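Local structure of beta-agarase D (Zobellia galactanivorans, 4ASM) at residues P201-S206 / Q283-A288; V225-V228 / R232-Y235; D238-R243 / Q251-D256; A249-T252 / T258-Y261. The protein hydrolyses the beta-1,4-galactosidic linkages of agarose at random with retention of anomeric configuration, as a family GH16 endo-beta-agarase whose catalytic domain is described here. All blocks are in the same frame, centred on the assembly; numbering follows the deposited sequence.

Contact 1. Residues P201-S206 / Q283-A288; sequences PADLNS and QKMNIA
In the GH16 catalytic domain, the loop between strands 197-199 and 207-208 meets the start of strand 282-288, and A202, D203, Q283 and M285 make the junction. One direct hydrogen bond crosses it: Q283 N reaches A202 O over 2.9 Å, approaching from above the carbonyl plane. Water carries the rest of the polar traffic. The extended Q283 side chain, its CG trans to the backbone N (chi1 173°), brings OE1 alongside the loop, where it accepts from two waters. One of these accepts a hydrogen bond from A202 N, while the other also donates to D203 OD1, 2.9 Å away. A third water links L204 N to Q283 O. The apolar touch is D203 CB against M285 CG at 3.7 Å, with the methionine chain bent so that SD also lies beside that CB. D203 N is buried here without a polar partner. D203 O takes both S206 N and S206 OG, the hydroxyl bond (2.8 Å) lying in the carbonyl plane, which ties the short 3-10 turn. D203 OD2 forms a salt bridge with R243 of strand 240-246, while M285 and Q283 rest on T262 and P264 of strand 259-264, the neighbour of strand 282-288.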
loop_
_atom_site.group_PDB
_atom_site.type_symbol
_atom_site.label_atom_id
_atom_site.label_comp_id
_atom_site.label_asym_id
_atom_site.label_seq_id
_atom_site.Cartn_x
_atom_site.Cartn_y
_atom_site.Cartn_z
ATOM N N PRO A 201 -8.209 -7.460 0.208
ATOM C CA PRO A 201 -8.019 -8.686 0.985
ATOM C C PRO A 201 -8.283 -8.489 2.465
ATOM O O PRO A 201 -7.787 -7.541 3.088
ATOM C CB PRO A 201 -6.558 -9.051 0.733
ATOM C CG PRO A 201 -6.281 -8.437 -0.644
ATOM C CD PRO A 201 -7.023 -7.121 -0.598
ATOM N N ALA A 202 -9.086 -9.409 3.001
ATOM C CA ALA A 202 -9.483 -9.402 4.402
ATOM C C ALA A 202 -9.266 -10.770 5.058
ATOM O O ALA A 202 -9.815 -11.036 6.129
ATOM C CB ALA A 202 -10.942 -8.972 4.537
ATOM N N ASP A 203 -8.496 -11.644 4.410
ATOM C CA ASP A 203 -8.091 -12.883 5.064
ATOM C C ASP A 203 -7.096 -12.558 6.170
ATOM O O ASP A 203 -6.307 -11.594 6.069
ATOM C CB ASP A 203 -7.546 -13.951 4.090
ATOM C CG ASP A 203 -6.363 -13.485 3.256
ATOM O OD1 ASP A 203 -6.497 -12.469 2.526
ATOM O OD2 ASP A 203 -5.324 -14.179 3.279
ATOM N N LEU A 204 -7.124 -13.371 7.224
ATOM C CA LEU A 204 -6.180 -13.223 8.330
ATOM C C LEU A 204 -4.731 -13.130 7.816
ATOM O O LEU A 204 -3.940 -12.275 8.266
ATOM C CB LEU A 204 -6.341 -14.388 9.310
ATOM C CG LEU A 204 -5.310 -14.464 10.445
ATOM C CD1 LEU A 204 -5.522 -13.370 11.470
ATOM C CD2 LEU A 204 -5.336 -15.874 11.083
ATOM N N ASN A 205 -4.383 -13.984 6.859
ATOM C CA ASN A 205 -3.000 -14.045 6.366
ATOM C C ASN A 205 -2.557 -12.785 5.604
ATOM O O ASN A 205 -1.359 -12.586 5.406
ATOM C CB ASN A 205 -2.785 -15.296 5.513
ATOM C CG ASN A 205 -2.665 -16.569 6.347
ATOM O OD1 ASN A 205 -2.609 -16.546 7.591
ATOM N ND2 ASN A 205 -2.607 -17.714 5.648
ATOM N N SER A 206 -3.508 -11.926 5.212
ATOM C CA SER A 206 -3.106 -10.691 4.527
ATOM C C SER A 206 -2.478 -9.692 5.488
ATOM O O SER A 206 -1.849 -8.722 5.065
ATOM C CB SER A 206 -4.274 -10.041 3.765
ATOM O OG SER A 206 -5.211 -9.439 4.632
ATOM N N GLN A 283 -11.967 -12.906 6.441
ATOM C CA GLN A 283 -12.496 -13.767 5.386
ATOM C C GLN A 283 -12.225 -15.244 5.710
ATOM O O GLN A 283 -11.093 -15.627 6.034
ATOM C CB GLN A 283 -11.850 -13.421 4.050
ATOM C CG GLN A 283 -12.250 -14.398 2.948
ATOM C CD GLN A 283 -11.624 -14.110 1.611
ATOM O OE1 GLN A 283 -10.594 -13.453 1.525
ATOM N NE2 GLN A 283 -12.247 -14.607 0.549
ATOM N N LYS A 284 -13.271 -16.069 5.659
ATOM C CA LYS A 284 -13.108 -17.503 5.912
ATOM C C LYS A 284 -12.357 -18.162 4.763
ATOM O O LYS A 284 -12.739 -18.026 3.584
ATOM C CB LYS A 284 -14.471 -18.177 6.129
ATOM C CG LYS A 284 -14.357 -19.621 6.606
ATOM C CD LYS A 284 -15.728 -20.238 6.787
ATOM C CE LYS A 284 -15.593 -21.709 7.196
ATOM N NZ LYS A 284 -16.957 -22.306 7.307
ATOM N N MET A 285 -11.276 -18.864 5.111
ATOM C CA MET A 285 -10.421 -19.498 4.109
ATOM C C MET A 285 -10.250 -20.978 4.449
ATOM O O MET A 285 -10.274 -21.361 5.634
ATOM C CB MET A 285 -9.025 -18.842 4.111
ATOM C CG MET A 285 -9.054 -17.320 3.909
ATOM S SD MET A 285 -9.570 -16.831 2.259
ATOM C CE MET A 285 -8.070 -17.032 1.315
ATOM N N ASN A 286 -10.106 -21.783 3.408
ATOM C CA ASN A 286 -9.795 -23.197 3.596
ATOM C C ASN A 286 -8.315 -23.455 3.323
ATOM O O ASN A 286 -7.663 -22.692 2.630
ATOM C CB ASN A 286 -10.631 -24.045 2.636
ATOM C CG ASN A 286 -12.099 -24.095 3.009
ATOM O OD1 ASN A 286 -12.494 -23.813 4.142
ATOM N ND2 ASN A 286 -12.924 -24.482 2.034
ATOM N N ILE A 287 -7.811 -24.575 3.859
ATOM C CA ILE A 287 -6.419 -24.977 3.718
ATOM C C ILE A 287 -6.253 -25.909 2.528
ATOM O O ILE A 287 -7.056 -26.849 2.338
ATOM C CB ILE A 287 -5.944 -25.695 5.003
ATOM C CG1 ILE A 287 -5.912 -24.686 6.140
ATOM C CG2 ILE A 287 -4.562 -26.352 4.826
ATOM C CD1 ILE A 287 -5.748 -25.319 7.487
ATOM N N ALA A 288 -5.222 -25.633 1.736
ATOM C CA ALA A 288 -4.825 -26.517 0.642
ATOM C C ALA A 288 -3.383 -26.987 0.841
ATOM O O ALA A 288 -2.716 -26.601 1.808
ATOM C CB ALA A 288 -4.983 -25.815 -0.712
HETATM O O HOH W 1 -10.963 -10.729 1.560
HETATM O O HOH W 2 -8.097 -13.107 0.240
HETATM O O HOH W 3 -8.730 -15.740 7.256
#

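Contact 2. Residues V225-V228 / R232-Y235; sequences VNWV and RLEY
N226 and E234 form a hydrogen-bonded antiparallel pair of the hairpin 220-229/232-237, gripped by both backbone and side chains. N226 N gives to E234 O at 2.7 Å, and E234 N returns a bond to N226 O. The two side chains run the same way, and N226 ND2 donates to E234 OE1 (2.9 Å, 163°), coming from above the carboxylate plane. R232 NE donates to the anti lone pair of E234 OE2 at 2.9 Å, and NH2 bonds the same oxygen, while D246 of strand 240-246 holds NH1. Replacing E234 by alanine would probably deprive R232 NE and NH2, and N226 ND2, of their carboxylate acceptor. The other face is tightly packed and apolar: V225 CG2 presses to 3.3 Å from Y235 CE2, V225 CG1 sits over one face of that ring, and L233 CD2 touches W227 CD1 at 3.7 Å. Toward the turn the fit is looser and partly exposed: V228 N bonds R232 O at 3.0 Å, and V228 lies alongside the R232 chain, CB-CB 4.0 Å. Strand 159-166 backs the apolar face through I161 and I163, Y235 OH bonds S186 O, and strands 133-140 and 240-246 flank the hairpin.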
loop_
_atom_site.group_PDB
_atom_site.type_symbol
_atom_site.label_atom_id
_atom_site.label_comp_id
_atom_site.label_asym_id
_atom_site.label_seq_id
_atom_site.Cartn_x
_atom_site.Cartn_y
_atom_site.Cartn_z
ATOM N N VAL A 225 6.435 -5.507 -4.464
ATOM C CA VAL A 225 5.481 -6.370 -5.138
ATOM C C VAL A 225 5.950 -6.684 -6.545
ATOM O O VAL A 225 6.391 -5.781 -7.275
ATOM C CB VAL A 225 4.042 -5.773 -5.151
ATOM C CG1 VAL A 225 3.049 -6.738 -5.767
ATOM C CG2 VAL A 225 3.604 -5.503 -3.782
ATOM N N ASN A 226 5.872 -7.968 -6.901
ATOM C CA ASN A 226 6.094 -8.395 -8.273
ATOM C C ASN A 226 4.721 -8.591 -8.888
ATOM O O ASN A 226 3.970 -9.507 -8.504
ATOM C CB ASN A 226 6.935 -9.678 -8.319
ATOM C CG ASN A 226 7.298 -10.095 -9.746
ATOM O OD1 ASN A 226 7.329 -9.272 -10.663
ATOM N ND2 ASN A 226 7.546 -11.393 -9.935
ATOM N N TRP A 227 4.357 -7.669 -9.784
ATOM C CA TRP A 227 3.090 -7.721 -10.492
ATOM C C TRP A 227 3.357 -8.510 -11.766
ATOM O O TRP A 227 3.931 -8.006 -12.741
ATOM C CB TRP A 227 2.581 -6.301 -10.748
ATOM C CG TRP A 227 1.290 -6.213 -11.485
ATOM C CD1 TRP A 227 0.415 -7.230 -11.776
ATOM C CD2 TRP A 227 0.704 -5.015 -12.006
ATOM N NE1 TRP A 227 -0.669 -6.731 -12.469
ATOM C CE2 TRP A 227 -0.506 -5.377 -12.626
ATOM C CE3 TRP A 227 1.097 -3.669 -12.013
ATOM C CZ2 TRP A 227 -1.329 -4.438 -13.246
ATOM C CZ3 TRP A 227 0.303 -2.756 -12.631
ATOM C CH2 TRP A 227 -0.907 -3.133 -13.232
ATOM N N VAL A 228 3.003 -9.787 -11.708
ATOM C CA VAL A 228 3.431 -10.769 -12.694
ATOM C C VAL A 228 2.552 -10.717 -13.938
ATOM O O VAL A 228 3.052 -10.790 -15.079
ATOM C CB VAL A 228 3.382 -12.194 -12.070
ATOM C CG1 VAL A 228 3.718 -13.273 -13.113
ATOM C CG2 VAL A 228 4.350 -12.264 -10.932
ATOM N N ARG A 232 -1.796 -12.345 -11.050
ATOM C CA ARG A 232 -0.793 -12.788 -10.052
ATOM C C ARG A 232 0.062 -11.662 -9.472
ATOM O O ARG A 232 0.660 -10.878 -10.229
ATOM C CB ARG A 232 0.110 -13.908 -10.587
ATOM C CG ARG A 232 1.138 -14.440 -9.558
ATOM C CD ARG A 232 1.887 -15.606 -10.156
ATOM N NE ARG A 232 3.056 -16.068 -9.399
ATOM C CZ ARG A 232 3.244 -17.315 -8.958
ATOM N NH1 ARG A 232 2.296 -18.240 -9.110
ATOM N NH2 ARG A 232 4.386 -17.625 -8.350
ATOM N N LEU A 233 0.121 -11.631 -8.135
ATOM C CA LEU A 233 0.958 -10.693 -7.360
ATOM C C LEU A 233 1.814 -11.477 -6.394
ATOM O O LEU A 233 1.328 -12.428 -5.787
ATOM C CB LEU A 233 0.100 -9.755 -6.512
ATOM C CG LEU A 233 -0.997 -8.935 -7.184
ATOM C CD1 LEU A 233 -1.803 -8.117 -6.158
ATOM C CD2 LEU A 233 -0.409 -8.029 -8.279
ATOM N N GLU A 234 3.068 -11.052 -6.221
ATOM C CA GLU A 234 3.948 -11.669 -5.225
ATOM C C GLU A 234 4.510 -10.567 -4.345
ATOM O O GLU A 234 4.888 -9.508 -4.869
ATOM C CB GLU A 234 5.103 -12.391 -5.898
ATOM C CG GLU A 234 4.690 -13.503 -6.860
ATOM C CD GLU A 234 5.780 -13.892 -7.845
ATOM O OE1 GLU A 234 6.880 -13.299 -7.817
ATOM O OE2 GLU A 234 5.521 -14.822 -8.643
ATOM N N TYR A 235 4.551 -10.798 -3.027
ATOM C CA TYR A 235 5.025 -9.803 -2.063
ATOM C C TYR A 235 6.322 -10.252 -1.418
ATOM O O TYR A 235 6.519 -11.448 -1.196
ATOM C CB TYR A 235 3.974 -9.563 -0.964
ATOM C CG TYR A 235 2.713 -8.925 -1.460
ATOM C CD1 TYR A 235 1.716 -9.682 -2.063
ATOM C CD2 TYR A 235 2.532 -7.550 -1.350
ATOM C CE1 TYR A 235 0.561 -9.075 -2.542
ATOM C CE2 TYR A 235 1.373 -6.943 -1.795
ATOM C CZ TYR A 235 0.402 -7.708 -2.406
ATOM O OH TYR A 235 -0.742 -7.111 -2.895
#

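Contact 3. Residues D238-R243 / Q251-D256; sequences DGQMVR and QTRLAD
R253 lays its guanidinium against the side-chain amide of Q240 across the hairpin of strands 240-246 and 249-253. On its other edge strand 240-246 carries a classic beta bulge, V242 and R243 both facing Y235 of strand 232-237. Amide and guanidinium are almost parallel, 11° apart, and stacked: Q240 NE2 stands 3.5 Å above one guanidinium face, offset toward the rim. At the guanidinium edge R253 NE donates to M241 O at 2.7 Å, entering nearly along the C=O axis with the oxygen close to the guanidinium plane. The extended R253 chain, its CG trans to the carbonyl carbon (chi1 -79°), spans the distance from its own strand to M241. At its root R253 N bonds V242 O at 2.8 Å and 171°. NH1 goes to G257 O. R243 and T252, the non-hydrogen-bonded pair, lie side by side and point the same way, T252 CG2 coming to the edge of the R243 guanidinium. R243 NH1 forms a salt bridge with D203, in the loop before strand 207-208. M241 N donates to a water 2.9 Å away, which also takes a weak bond from R253 NH2 at 3.3 Å.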
loop_
_atom_site.group_PDB
_atom_site.type_symbol
_atom_site.label_atom_id
_atom_site.label_comp_id
_atom_site.label_asym_id
_atom_site.label_seq_id
_atom_site.Cartn_x
_atom_site.Cartn_y
_atom_site.Cartn_z
ATOM N N ASP A 238 12.177 -7.718 3.058
ATOM C CA ASP A 238 13.596 -7.950 3.337
ATOM C C ASP A 238 14.194 -9.079 2.481
ATOM O O ASP A 238 14.959 -9.937 2.962
ATOM C CB ASP A 238 13.798 -8.182 4.838
ATOM C CG ASP A 238 13.589 -6.922 5.651
ATOM O OD1 ASP A 238 13.649 -5.817 5.081
ATOM O OD2 ASP A 238 13.338 -7.034 6.872
ATOM N N GLY A 239 13.825 -9.087 1.207
ATOM C CA GLY A 239 14.381 -10.039 0.263
ATOM C C GLY A 239 13.746 -11.421 0.226
ATOM O O GLY A 239 14.160 -12.276 -0.545
ATOM N N GLN A 240 12.750 -11.644 1.079
ATOM C CA GLN A 240 12.105 -12.952 1.195
ATOM C C GLN A 240 10.707 -12.856 0.606
ATOM O O GLN A 240 9.979 -11.934 0.934
ATOM C CB GLN A 240 12.018 -13.341 2.673
ATOM C CG GLN A 240 11.380 -14.698 2.937
ATOM C CD GLN A 240 11.101 -14.926 4.419
ATOM O OE1 GLN A 240 10.477 -14.104 5.114
ATOM N NE2 GLN A 240 11.544 -16.074 4.900
ATOM N N MET A 241 10.334 -13.794 -0.260
ATOM C CA MET A 241 8.962 -13.849 -0.740
ATOM C C MET A 241 8.061 -14.241 0.433
ATOM O O MET A 241 8.340 -15.233 1.120
ATOM C CB MET A 241 8.792 -14.832 -1.896
ATOM C CG MET A 241 7.479 -14.597 -2.593
ATOM S SD MET A 241 7.170 -15.684 -3.973
ATOM C CE MET A 241 8.599 -15.424 -4.970
ATOM N N VAL A 242 6.999 -13.469 0.672
ATOM C CA VAL A 242 6.134 -13.737 1.831
ATOM C C VAL A 242 4.672 -14.028 1.489
ATOM O O VAL A 242 3.930 -14.512 2.335
ATOM C CB VAL A 242 6.196 -12.601 2.879
ATOM C CG1 VAL A 242 7.598 -12.510 3.494
ATOM C CG2 VAL A 242 5.763 -11.246 2.278
ATOM N N ARG A 243 4.251 -13.720 0.266
ATOM C CA ARG A 243 2.858 -13.934 -0.120
ATOM C C ARG A 243 2.698 -13.969 -1.636
ATOM O O ARG A 243 3.387 -13.247 -2.351
ATOM C CB ARG A 243 1.954 -12.828 0.445
ATOM C CG ARG A 243 0.457 -13.098 0.220
ATOM C CD ARG A 243 -0.346 -12.338 1.215
ATOM N NE ARG A 243 -1.722 -12.054 0.804
ATOM C CZ ARG A 243 -2.812 -12.608 1.336
ATOM N NH1 ARG A 243 -2.725 -13.544 2.278
ATOM N NH2 ARG A 243 -4.017 -12.202 0.945
ATOM N N GLN A 251 -0.987 -17.988 -1.182
ATOM C CA GLN A 251 -0.015 -18.650 -0.309
ATOM C C GLN A 251 0.673 -17.569 0.493
ATOM O O GLN A 251 0.964 -16.491 -0.038
ATOM C CB GLN A 251 0.976 -19.531 -1.075
ATOM C CG GLN A 251 2.116 -18.840 -1.770
ATOM C CD GLN A 251 3.086 -19.865 -2.347
ATOM O OE1 GLN A 251 4.269 -19.930 -1.982
ATOM N NE2 GLN A 251 2.582 -20.670 -3.247
ATOM N N THR A 252 0.856 -17.809 1.783
ATOM C CA THR A 252 1.532 -16.809 2.616
ATOM C C THR A 252 2.412 -17.442 3.673
ATOM O O THR A 252 2.145 -18.558 4.142
ATOM C CB THR A 252 0.622 -15.578 3.032
ATOM O OG1 THR A 252 0.882 -15.060 4.351
ATOM C CG2 THR A 252 -0.818 -15.783 2.699
ATOM N N ARG A 253 3.528 -16.773 3.946
ATOM C CA ARG A 253 4.428 -17.238 5.001
ATOM C C ARG A 253 3.835 -16.892 6.334
ATOM O O ARG A 253 3.579 -15.727 6.631
ATOM C CB ARG A 253 5.805 -16.602 4.865
ATOM C CG ARG A 253 6.640 -17.255 3.822
ATOM C CD ARG A 253 8.115 -16.898 4.030
ATOM N NE ARG A 253 8.874 -17.223 2.840
ATOM C CZ ARG A 253 9.529 -18.353 2.646
ATOM N NH1 ARG A 253 9.521 -19.300 3.575
ATOM N NH2 ARG A 253 10.207 -18.525 1.518
ATOM N N LEU A 254 3.626 -17.937 7.137
ATOM C CA LEU A 254 3.151 -17.819 8.496
ATOM C C LEU A 254 4.215 -17.195 9.393
ATOM O O LEU A 254 5.343 -16.928 8.977
ATOM C CB LEU A 254 2.785 -19.223 9.002
ATOM C CG LEU A 254 1.669 -19.891 8.174
ATOM C CD1 LEU A 254 1.430 -21.326 8.703
ATOM C CD2 LEU A 254 0.384 -19.044 8.159
ATOM N N ALA A 255 3.843 -16.978 10.642
ATOM C CA ALA A 255 4.727 -16.287 11.587
ATOM C C ALA A 255 6.096 -16.958 11.742
ATOM O O ALA A 255 7.114 -16.272 11.965
ATOM C CB ALA A 255 4.054 -16.159 12.925
ATOM N N ASP A 256 6.111 -18.285 11.629
ATOM C CA ASP A 256 7.361 -19.041 11.742
ATOM C C ASP A 256 8.101 -19.204 10.419
ATOM O O ASP A 256 9.116 -19.899 10.361
ATOM C CB ASP A 256 7.132 -20.403 12.408
ATOM C CG ASP A 256 6.420 -21.395 11.508
ATOM O OD1 ASP A 256 5.906 -21.012 10.433
ATOM O OD2 ASP A 256 6.347 -22.603 11.883
HETATM O O HOH W 4 11.747 -16.368 -0.469
#

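Contact 4. Residues A249-T252 / T258-Y261; sequences AVQT and TWQY
Q251 turns its CG into the position between backbone N and carbonyl carbon (chi1 79°) and then runs out extended, which brings its amide against two aromatic side chains of the facing strand. W259 and Y261 both have CG trans to the carbonyl carbon, and each ring swings back toward the glutamine. The two rings receive the amide differently. Q251 OE1 lies over one face of the W259 indole, 3.4 Å from CE3 and displaced toward the rim, with the amide plane steeply inclined to the ring. Q251 NE2 instead approaches the edge of the tyrosine, 3.4 Å from Y261 CE1, the two planes standing almost perpendicular at 88°. A water closes the outer end, donating to Q251 OE1 at 3.2 Å and hydrogen-bonded to Y261 OH at 2.8 Å. The indole also leans on the backbone, W259 CE3 touching T252 C, and its far rim packs against the carbonyl oxygens of M241 and V242 of strand 240-246. With an alanine at W259, the Q251 amide would probably lose the surface under its oxygen and be freer to turn, and a gap is likely to open beside M241 O and V242 O. Beneath the side chains, T252 N bonds Q260 O and Q260 N bonds T252 O, both at 2.9 Å. Q251 and Y261 make the adjoining non-hydrogen-bonded pair, on the face where L291 of helix 291-297 touches Q251. This is the alternation of hydrogen-bonded and non-hydrogen-bonded pairs of an antiparallel beta hairpin, here strands 249-253 and 259-264 within the beta-jelly-roll domain of family GH16.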
loop_
_atom_site.group_PDB
_atom_site.type_symbol
_atom_site.label_atom_id
_atom_site.label_comp_id
_atom_site.label_asym_id
_atom_site.label_seq_id
_atom_site.Cartn_x
_atom_site.Cartn_y
_atom_site.Cartn_z
ATOM N N ALA A 249 -6.460 -18.156 -5.463
ATOM C CA ALA A 249 -5.724 -18.849 -4.408
ATOM C C ALA A 249 -4.641 -17.967 -3.836
ATOM O O ALA A 249 -4.178 -17.013 -4.482
ATOM C CB ALA A 249 -5.102 -20.125 -4.972
ATOM N N VAL A 250 -4.214 -18.315 -2.629
ATOM C CA VAL A 250 -3.263 -17.514 -1.883
ATOM C C VAL A 250 -2.231 -18.453 -1.266
ATOM O O VAL A 250 -2.552 -19.580 -0.875
ATOM C CB VAL A 250 -3.994 -16.767 -0.737
ATOM C CG1 VAL A 250 -3.058 -15.937 0.057
ATOM C CG2 VAL A 250 -5.119 -15.881 -1.304
ATOM N N GLN A 251 -0.987 -17.988 -1.182
ATOM C CA GLN A 251 -0.015 -18.650 -0.309
ATOM C C GLN A 251 0.673 -17.569 0.493
ATOM O O GLN A 251 0.964 -16.491 -0.038
ATOM C CB GLN A 251 0.976 -19.531 -1.075
ATOM C CG GLN A 251 2.116 -18.840 -1.770
ATOM C CD GLN A 251 3.086 -19.865 -2.347
ATOM O OE1 GLN A 251 4.269 -19.930 -1.982
ATOM N NE2 GLN A 251 2.582 -20.670 -3.247
ATOM N N THR A 252 0.856 -17.809 1.783
ATOM C CA THR A 252 1.532 -16.809 2.616
ATOM C C THR A 252 2.412 -17.442 3.673
ATOM O O THR A 252 2.145 -18.558 4.142
ATOM C CB THR A 252 0.622 -15.578 3.032
ATOM O OG1 THR A 252 0.882 -15.060 4.351
ATOM C CG2 THR A 252 -0.818 -15.783 2.699
ATOM N N THR A 258 6.882 -20.586 7.655
ATOM C CA THR A 258 6.421 -21.725 6.913
ATOM C C THR A 258 5.248 -21.310 5.980
ATOM O O THR A 258 4.454 -20.415 6.307
ATOM C CB THR A 258 6.131 -22.823 7.970
ATOM O OG1 THR A 258 6.758 -24.064 7.613
ATOM C CG2 THR A 258 4.744 -22.924 8.329
ATOM N N TRP A 259 5.169 -21.925 4.805
ATOM C CA TRP A 259 4.114 -21.571 3.828
ATOM C C TRP A 259 2.774 -22.187 4.159
ATOM O O TRP A 259 2.694 -23.389 4.440
ATOM C CB TRP A 259 4.475 -22.001 2.408
ATOM C CG TRP A 259 5.541 -21.168 1.732
ATOM C CD1 TRP A 259 6.818 -21.555 1.447
ATOM C CD2 TRP A 259 5.414 -19.823 1.263
ATOM N NE1 TRP A 259 7.497 -20.545 0.817
ATOM C CE2 TRP A 259 6.652 -19.468 0.676
ATOM C CE3 TRP A 259 4.370 -18.888 1.255
ATOM C CZ2 TRP A 259 6.879 -18.205 0.109
ATOM C CZ3 TRP A 259 4.596 -17.634 0.684
ATOM C CH2 TRP A 259 5.841 -17.308 0.132
ATOM N N GLN A 260 1.719 -21.376 4.087
ATOM C CA GLN A 260 0.347 -21.888 4.147
ATOM C C GLN A 260 -0.402 -21.539 2.864
ATOM O O GLN A 260 -0.376 -20.380 2.416
ATOM C CB GLN A 260 -0.402 -21.374 5.361
ATOM C CG GLN A 260 -1.756 -22.038 5.492
ATOM C CD GLN A 260 -2.484 -21.658 6.734
ATOM O OE1 GLN A 260 -2.774 -22.521 7.579
ATOM N NE2 GLN A 260 -2.811 -20.398 6.863
ATOM N N TYR A 261 -1.088 -22.530 2.289
ATOM C CA TYR A 261 -1.803 -22.371 1.016
ATOM C C TYR A 261 -3.266 -22.329 1.336
ATOM O O TYR A 261 -3.786 -23.235 2.017
ATOM C CB TYR A 261 -1.511 -23.559 0.081
ATOM C CG TYR A 261 -0.039 -23.807 -0.071
ATOM C CD1 TYR A 261 0.718 -23.112 -1.025
ATOM C CD2 TYR A 261 0.618 -24.707 0.774
ATOM C CE1 TYR A 261 2.091 -23.299 -1.133
ATOM C CE2 TYR A 261 1.988 -24.922 0.663
ATOM C CZ TYR A 261 2.716 -24.201 -0.278
ATOM O OH TYR A 261 4.067 -24.414 -0.385
HETATM O O HOH W 5 5.473 -22.863 -2.260
#

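How the contacts relate
Contacts 2, 3 and 4 come in order along the chain, with the pairing of strands 232-237 and 240-246 between contacts 2 and 3, and contact 1, whose segments lie 77 residues apart, encloses all three. In that intervening pairing Y235 bonds V242 and R243 through the backbone. Contacts 3 and 4 share Q251 and T252, with centres about 8 Å apart. Strand 259-264 then pairs with strand 282-288, where A288 N probably bonds Y261 O, bringing contact 1 within about 9 Å of contact 4, centre to centre. Sequence neighbours thus build a continuous run of strands, and the loop 201-206, just before this run, is fastened to it by the D203-R243 salt bridge and by strand 282-288.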